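Local atomic coordinates of alternansucrase (Leuconostoc mesenteroides, PDB entry 6HVG), a protein that belongs to glycosyl hydrolase family 70 and combines a TIM-barrel-type domain with choline-binding and cell-wall-binding repeats located toward both ends of its chain. Residues 350-355 and 1369-1374; 840-845 and 996-1001; 1365-1370 and 1380-1385. All blocks are in the same frame, centred on the assembly; numbering follows the deposited sequence.

Contact 1: 350-355 and 1369-1374; sequences KNYAGT and FGTDNS
Tyr352 lays its ring across strand 1368-1371 at Phe1369, the ring atom CE2 resting on CB of Phe1369 at 3.7 Å. The tyrosine gets there because its CG stands anti to the backbone N (chi1 -168°), which swings the ring beside its own carbonyl carbon and over the neighbouring strand. The carbonyl oxygen of Phe1369 sits above one face of this ring, toward the rim. The two aromatic side chains cross at a slant and share no ring-to-ring stack: Phe1369 meets Tyr352 through its CB and carries its own ring away, to the rings of Tyr1400 and, edge-to-face, Tyr1379. CE1 of the Tyr352 ring approaches OG1 of Thr1371 obliquely at 3.9 Å.

Thr1371 points at the other strand and grips the carbonyl of Ala353 twice. Its OG1, anti to its own carbonyl carbon, donates to Ala353 O at 3.2 Å in the carbonyl plane, on a lone pair, while Thr1371 N reaches the same oxygen at 3.0 Å from above that plane. The remaining polar link runs from Ala353 N to Phe1369 O, 3.0 Å long and nearly straight (164° at the hydrogen). CB of Thr1371 lies 3.6 Å from CA of Gly354. Asn351, whose OD1 is held by Tyr362 and whose ND2 bonds to Arg1366 O, forms a G1 beta bulge with Tyr352 opposite Phe363.

The short strand axes approach to 4.6 Å at an angle of only 9°, and Ala353 bonds to residues on both sides of Gly1370. A single parallel bridge thus joins the edges of two antiparallel units, hairpin 352-363 and hairpin 1368-1380, which is how a choline-binding repeat and a putative cell-wall-binding repeat of the same clan, widely separated in sequence, meet here.

Contact 2: 840-845 and 996-1001; sequences GTIYNP and LNALIS
Ile842 turns CG1 into the space between its backbone N and carbonyl carbon (chi1 63°) and then extends CD1 straight toward Ala998 and Leu999. CG of Leu999, in contrast, stands anti to its carbonyl carbon (chi1 -61°), and the CD2 branch is the one that answers. CD1 of Ile842 touches CB of Ala998 at 3.5 Å and CD2 of Leu999 at the same distance, so this methyl is lodged against two residues. Leu999 CD2 also reaches CD1 of Tyr843 at 3.7 Å, the two side chains running antiparallel alongside one another.

The Tyr843 ring has CG1 of Ile842 over the centre of one face and, at its edge, the carbonyl oxygen of Ala998, 3.8 Å from CE1. That oxygen takes its hydrogen bond from Lys800. No hydrogen bond spans the contact; each side is braced within itself. Asn997 OD1 accepts from Leu999 N at 2.9 Å, in the carbonyl plane, and Thr841 OG1 receives weak bonds from Tyr843 N and Asn844 N. The contact therefore sets the Thr841-capped turn that leads into helix 844-857 against an Asx turn begun by Asn997.

Contact 3: 1365-1370 and 1380-1385; sequences LRKGFG and FDDQGK
Gly1368 and Phe1380 form an antiparallel hydrogen-bonded pair at the open end of the beta hairpin 1368-1380, within a putative cell-wall-binding repeat. Gly1368 N donates to Phe1380 O at 3.1 Å in the carbonyl plane, and Phe1380 N returns a bond of 3.0 Å to Gly1368 O. Lys1367 and Gly1368 both face Phe1380, a G1 beta bulge. Lys1367 N bonds weakly to Phe1380 O and also to Asp1381 O, 3.0 Å away and well above the carbonyl plane of Asp1381. Gly1384 N reaches that same Asp1381 oxygen from the opposite face and closes the type I turn 1381-1384, so one carbonyl ties hairpin to turn. Within the turn, Asp1381 OD1 accepts from Gln1383 N, an Asx turn.

Charged side chains lie along the turn. The Arg1366 guanidinium is spread flat above the carbonyl of Asp1382, whose oxygen stands 3.1 Å from the guanidinium plane, over its centre; at this angle none of the arginine nitrogens hydrogen-bonds to it. Glu1364 pairs with Arg1366 NE, and Trp1323 adds a cation-pi contact. Lys1367 runs alongside Asp1382, both pointing the same way, and bends at its last torsion (chi4 65°) to bring NZ 3.5 Å from OD1, a salt bridge whose hydrogen bond is weak.

Inside, Phe1380 carries the apolar part. Leu1365 crosses it at about a right angle, CD2 to CD2 at 3.9 Å, while the edge of the Phe1380 ring faces the backbone: its CE2 lies 4.0 Å from CA of Gly1370. Tyr1357 meets the same ring. The turn finally comes up against the chain ahead of the hairpin, where CA of Gly1384 makes a C-H...O contact of 3.4 Å with Leu1365 O.

In the fold
From the N terminus, the chain first reaches segment 350-355, but contact 1 closes only after a further 1013 residues, when strand 1368-1371 comes back beside it. Nested inside that huge loop is contact 2, which closes a loop of 150 residues within the family 70 region and ties the turn before helix 844-857 to the turn at 997-999. Contact 3 begins where contact 1 ends: the two share Phe1369 and Gly1370, and contact 3 closes a tight hairpin. Contacts 1 and 3 therefore build one cluster from the N-terminal and C-terminal repeat regions, whereas contact 2, its centre about 73 Å from that of contact 1, lies beyond the chain's centre.

Contact 1: 350-355 and 1369-1374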
# COMPACT_ATOMS: atom_id res chain seq x y z
N LYS A 350 -12.90 36.77 15.43
CA LYS A 350 -13.26 35.83 16.44
C LYS A 350 -12.04 35.01 16.79
O LYS A 350 -11.16 34.83 15.97
CB LYS A 350 -14.39 34.94 15.93
CG LYS A 350 -15.64 35.69 15.47
CD LYS A 350 -16.75 34.71 15.14
CE LYS A 350 -17.93 35.40 14.49
NZ LYS A 350 -18.79 34.39 13.82
N ASN A 351 -12.02 34.50 18.02
CA ASN A 351 -10.88 33.79 18.61
C ASN A 351 -9.59 34.58 18.44
O ASN A 351 -8.59 34.07 17.98
CB ASN A 351 -10.76 32.39 18.04
CG ASN A 351 -9.79 31.51 18.84
OD1 ASN A 351 -9.74 31.58 20.10
ND2 ASN A 351 -9.04 30.68 18.13
N TYR A 352 -9.65 35.84 18.87
CA TYR A 352 -8.57 36.81 18.67
C TYR A 352 -8.21 37.41 20.03
O TYR A 352 -9.07 37.99 20.70
CB TYR A 352 -9.05 37.91 17.71
CG TYR A 352 -7.98 38.83 17.17
CD1 TYR A 352 -7.49 39.90 17.93
CD2 TYR A 352 -7.48 38.68 15.89
CE1 TYR A 352 -6.51 40.77 17.44
CE2 TYR A 352 -6.51 39.55 15.39
CZ TYR A 352 -6.02 40.59 16.17
OH TYR A 352 -5.06 41.46 15.67
N ALA A 353 -6.95 37.28 20.41
CA ALA A 353 -6.46 37.87 21.64
C ALA A 353 -5.67 39.12 21.34
O ALA A 353 -4.90 39.16 20.40
CB ALA A 353 -5.57 36.88 22.38
N GLY A 354 -5.85 40.16 22.15
CA GLY A 354 -4.98 41.34 22.04
C GLY A 354 -5.25 42.46 23.03
O GLY A 354 -6.30 42.50 23.65
N THR A 355 -4.29 43.37 23.16
CA THR A 355 -4.42 44.49 24.09
C THR A 355 -5.03 45.69 23.40
O THR A 355 -4.33 46.48 22.78
CB THR A 355 -3.08 44.87 24.74
OG1 THR A 355 -2.04 44.89 23.73
CG2 THR A 355 -2.71 43.88 25.86
N PHE A 1369 -5.25 34.32 16.24
CA PHE A 1369 -4.22 35.32 16.29
C PHE A 1369 -4.07 35.93 17.67
O PHE A 1369 -5.06 36.16 18.35
CB PHE A 1369 -4.48 36.41 15.24
CG PHE A 1369 -4.33 35.93 13.82
CD1 PHE A 1369 -5.43 35.42 13.15
CD2 PHE A 1369 -3.10 36.02 13.14
CE1 PHE A 1369 -5.32 35.00 11.84
CE2 PHE A 1369 -3.00 35.60 11.83
CZ PHE A 1369 -4.10 35.08 11.19
N GLY A 1370 -2.83 36.24 18.05
CA GLY A 1370 -2.53 36.75 19.39
C GLY A 1370 -1.57 37.89 19.34
O GLY A 1370 -0.50 37.76 18.75
N THR A 1371 -1.95 39.02 19.93
CA THR A 1371 -1.11 40.22 19.94
C THR A 1371 -0.19 40.19 21.14
O THR A 1371 -0.63 39.85 22.23
CB THR A 1371 -1.96 41.51 20.00
OG1 THR A 1371 -3.03 41.42 19.06
CG2 THR A 1371 -1.12 42.72 19.65
N ASP A 1372 1.08 40.54 20.94
CA ASP A 1372 2.03 40.67 22.04
C ASP A 1372 1.92 42.05 22.67
O ASP A 1372 1.10 42.86 22.25
CB ASP A 1372 3.48 40.32 21.60
CG ASP A 1372 4.16 41.44 20.83
OD1 ASP A 1372 3.53 42.07 19.95
OD2 ASP A 1372 5.36 41.66 21.06
N ASN A 1373 2.72 42.31 23.70
CA ASN A 1373 2.70 43.62 24.40
C ASN A 1373 3.07 44.81 23.50
O ASN A 1373 2.65 45.92 23.74
CB ASN A 1373 3.61 43.61 25.63
CG ASN A 1373 4.99 42.95 25.37
OD1 ASN A 1373 5.28 42.44 24.27
ND2 ASN A 1373 5.81 42.91 26.41
N SER A 1374 3.84 44.55 22.44
CA SER A 1374 4.34 45.59 21.56
C SER A 1374 3.50 45.78 20.28
O SER A 1374 3.88 46.55 19.41
CB SER A 1374 5.79 45.25 21.16
OG SER A 1374 6.52 44.76 22.25

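Contact 2: 840-845 and 996-1001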
# COMPACT_ATOMS: atom_id res chain seq x y z
N GLY A 840 -4.73 -25.86 -17.46
CA GLY A 840 -3.78 -25.04 -18.20
C GLY A 840 -4.42 -23.76 -18.69
O GLY A 840 -5.64 -23.68 -18.76
N THR A 841 -3.59 -22.77 -19.01
CA THR A 841 -4.03 -21.51 -19.58
C THR A 841 -4.02 -21.63 -21.08
O THR A 841 -3.47 -22.59 -21.64
CB THR A 841 -3.07 -20.35 -19.24
OG1 THR A 841 -1.80 -20.57 -19.86
CG2 THR A 841 -2.88 -20.19 -17.75
N ILE A 842 -4.59 -20.64 -21.75
CA ILE A 842 -4.59 -20.64 -23.21
C ILE A 842 -3.18 -20.43 -23.79
O ILE A 842 -2.88 -20.82 -24.92
CB ILE A 842 -5.59 -19.62 -23.81
CG1 ILE A 842 -5.24 -18.18 -23.44
CG2 ILE A 842 -7.01 -19.95 -23.37
CD1 ILE A 842 -5.99 -17.15 -24.29
N TYR A 843 -2.31 -19.82 -22.99
CA TYR A 843 -0.94 -19.56 -23.43
C TYR A 843 -0.04 -20.81 -23.35
O TYR A 843 0.99 -20.86 -24.02
CB TYR A 843 -0.34 -18.42 -22.61
CG TYR A 843 -1.25 -17.20 -22.44
CD1 TYR A 843 -1.67 -16.46 -23.54
CD2 TYR A 843 -1.65 -16.78 -21.18
CE1 TYR A 843 -2.47 -15.33 -23.37
CE2 TYR A 843 -2.45 -15.67 -21.02
CZ TYR A 843 -2.85 -14.95 -22.12
OH TYR A 843 -3.63 -13.85 -21.94
N ASN A 844 -0.44 -21.80 -22.56
CA ASN A 844 0.39 -22.98 -22.30
C ASN A 844 1.06 -23.63 -23.54
O ASN A 844 2.26 -23.90 -23.52
CB ASN A 844 -0.39 -24.03 -21.52
CG ASN A 844 0.49 -25.15 -21.01
OD1 ASN A 844 1.05 -25.92 -21.80
ND2 ASN A 844 0.60 -25.28 -19.69
N PRO A 845 0.29 -23.89 -24.60
CA PRO A 845 0.90 -24.57 -25.75
C PRO A 845 2.01 -23.75 -26.40
O PRO A 845 3.06 -24.30 -26.71
CB PRO A 845 -0.28 -24.77 -26.71
CG PRO A 845 -1.48 -24.71 -25.83
CD PRO A 845 -1.14 -23.65 -24.83
N LEU A 996 -5.90 -9.50 -33.61
CA LEU A 996 -6.46 -9.24 -32.29
C LEU A 996 -7.30 -10.42 -31.85
O LEU A 996 -8.30 -10.73 -32.48
CB LEU A 996 -7.28 -7.93 -32.31
CG LEU A 996 -7.49 -7.18 -30.98
CD1 LEU A 996 -7.47 -5.67 -31.18
CD2 LEU A 996 -8.79 -7.57 -30.30
N ASN A 997 -6.87 -11.09 -30.78
CA ASN A 997 -7.61 -12.21 -30.17
C ASN A 997 -7.08 -12.45 -28.74
O ASN A 997 -6.23 -11.70 -28.28
CB ASN A 997 -7.50 -13.47 -31.03
CG ASN A 997 -6.05 -13.86 -31.31
OD1 ASN A 997 -5.29 -14.17 -30.39
ND2 ASN A 997 -5.65 -13.83 -32.58
N ALA A 998 -7.59 -13.46 -28.05
CA ALA A 998 -7.17 -13.74 -26.67
C ALA A 998 -5.65 -13.94 -26.51
O ALA A 998 -5.09 -13.55 -25.48
CB ALA A 998 -7.92 -14.95 -26.12
N LEU A 999 -5.00 -14.53 -27.50
CA LEU A 999 -3.56 -14.86 -27.40
C LEU A 999 -2.61 -13.73 -27.85
O LEU A 999 -1.43 -13.72 -27.47
CB LEU A 999 -3.25 -16.14 -28.18
CG LEU A 999 -3.98 -17.40 -27.70
CD1 LEU A 999 -4.00 -18.47 -28.78
CD2 LEU A 999 -3.37 -17.96 -26.43
N ILE A 1000 -3.10 -12.78 -28.66
CA ILE A 1000 -2.23 -11.70 -29.14
C ILE A 1000 -2.97 -10.41 -29.50
O ILE A 1000 -4.13 -10.42 -29.90
CB ILE A 1000 -1.36 -12.19 -30.34
CG1 ILE A 1000 -0.26 -11.18 -30.67
CG2 ILE A 1000 -2.20 -12.46 -31.57
CD1 ILE A 1000 0.84 -11.73 -31.56
N SER A 1001 -2.26 -9.29 -29.32
CA SER A 1001 -2.64 -7.99 -29.83
C SER A 1001 -1.40 -7.43 -30.51
O SER A 1001 -0.68 -6.60 -29.93
CB SER A 1001 -3.08 -7.05 -28.71
OG SER A 1001 -4.12 -7.64 -27.93

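Contact 3: 1365-1370 and 1380-1385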
# COMPACT_ATOMS: atom_id res chain seq x y z
N LEU A 1365 -4.27 29.95 23.90
CA LEU A 1365 -4.92 30.37 22.64
C LEU A 1365 -4.62 29.32 21.58
O LEU A 1365 -3.49 28.84 21.48
CB LEU A 1365 -4.41 31.73 22.19
CG LEU A 1365 -5.00 32.36 20.92
CD1 LEU A 1365 -6.46 32.73 21.10
CD2 LEU A 1365 -4.21 33.59 20.52
N ARG A 1366 -5.66 28.95 20.84
CA ARG A 1366 -5.57 27.88 19.84
C ARG A 1366 -6.33 28.24 18.58
O ARG A 1366 -7.50 28.65 18.65
CB ARG A 1366 -6.20 26.61 20.40
CG ARG A 1366 -5.52 26.05 21.62
CD ARG A 1366 -6.27 24.81 22.14
NE ARG A 1366 -5.29 23.73 22.27
CZ ARG A 1366 -5.51 22.45 21.99
NH1 ARG A 1366 -6.70 22.04 21.55
NH2 ARG A 1366 -4.51 21.57 22.16
N LYS A 1367 -5.68 28.10 17.42
CA LYS A 1367 -6.33 28.30 16.12
C LYS A 1367 -6.75 29.76 15.99
O LYS A 1367 -7.87 30.08 15.61
CB LYS A 1367 -7.51 27.32 15.96
CG LYS A 1367 -7.81 26.94 14.51
CD LYS A 1367 -9.09 26.11 14.35
CE LYS A 1367 -9.33 25.77 12.88
NZ LYS A 1367 -8.25 24.88 12.34
N GLY A 1368 -5.82 30.67 16.28
CA GLY A 1368 -6.15 32.09 16.27
C GLY A 1368 -4.99 33.04 16.46
O GLY A 1368 -3.87 32.62 16.79
N PHE A 1369 -5.25 34.32 16.24
CA PHE A 1369 -4.22 35.32 16.29
C PHE A 1369 -4.07 35.93 17.67
O PHE A 1369 -5.06 36.16 18.35
CB PHE A 1369 -4.48 36.41 15.24
CG PHE A 1369 -4.33 35.93 13.82
CD1 PHE A 1369 -5.43 35.42 13.15
CD2 PHE A 1369 -3.10 36.02 13.14
CE1 PHE A 1369 -5.32 35.00 11.84
CE2 PHE A 1369 -3.00 35.60 11.83
CZ PHE A 1369 -4.10 35.08 11.19
N GLY A 1370 -2.83 36.24 18.05
CA GLY A 1370 -2.53 36.75 19.39
C GLY A 1370 -1.57 37.89 19.34
O GLY A 1370 -0.50 37.76 18.75
N PHE A 1380 -1.40 31.02 16.25
CA PHE A 1380 -1.18 29.82 17.03
C PHE A 1380 -2.10 28.71 16.53
O PHE A 1380 -3.31 28.93 16.37
CB PHE A 1380 -1.39 30.14 18.52
CG PHE A 1380 -0.49 31.24 19.01
CD1 PHE A 1380 0.75 30.94 19.52
CD2 PHE A 1380 -0.86 32.57 18.91
CE1 PHE A 1380 1.60 31.95 19.93
CE2 PHE A 1380 -0.01 33.59 19.33
CZ PHE A 1380 1.22 33.27 19.83
N ASP A 1381 -1.54 27.52 16.34
CA ASP A 1381 -2.23 26.43 15.64
C ASP A 1381 -3.24 25.65 16.51
O ASP A 1381 -3.49 26.00 17.65
CB ASP A 1381 -1.21 25.50 14.98
CG ASP A 1381 -0.46 24.64 15.96
OD1 ASP A 1381 -0.92 24.50 17.12
OD2 ASP A 1381 0.59 24.08 15.57
N ASP A 1382 -3.85 24.62 15.93
CA ASP A 1382 -4.83 23.76 16.60
C ASP A 1382 -4.42 23.37 18.01
O ASP A 1382 -5.27 23.26 18.89
CB ASP A 1382 -5.06 22.47 15.79
CG ASP A 1382 -5.64 22.72 14.40
OD1 ASP A 1382 -5.28 23.74 13.76
OD2 ASP A 1382 -6.42 21.87 13.92
N GLN A 1383 -3.12 23.15 18.22
CA GLN A 1383 -2.61 22.69 19.52
C GLN A 1383 -1.90 23.75 20.34
O GLN A 1383 -1.23 23.43 21.30
CB GLN A 1383 -1.66 21.54 19.31
CG GLN A 1383 -2.24 20.31 18.64
CD GLN A 1383 -1.25 19.17 18.67
OE1 GLN A 1383 -0.13 19.30 18.18
NE2 GLN A 1383 -1.63 18.06 19.30
N GLY A 1384 -2.04 25.01 19.95
CA GLY A 1384 -1.49 26.15 20.68
C GLY A 1384 -0.12 26.63 20.27
O GLY A 1384 0.30 27.69 20.74
N LYS A 1385 0.59 25.88 19.41
CA LYS A 1385 1.96 26.24 18.97
C LYS A 1385 1.97 27.42 18.01
O LYS A 1385 1.08 27.55 17.16
CB LYS A 1385 2.69 25.06 18.33
CG LYS A 1385 3.15 24.01 19.29
CD LYS A 1385 3.48 22.70 18.59
CE LYS A 1385 3.76 21.59 19.61
NZ LYS A 1385 3.41 20.23 19.13
O HOH W 1 -1.09 29.07 22.79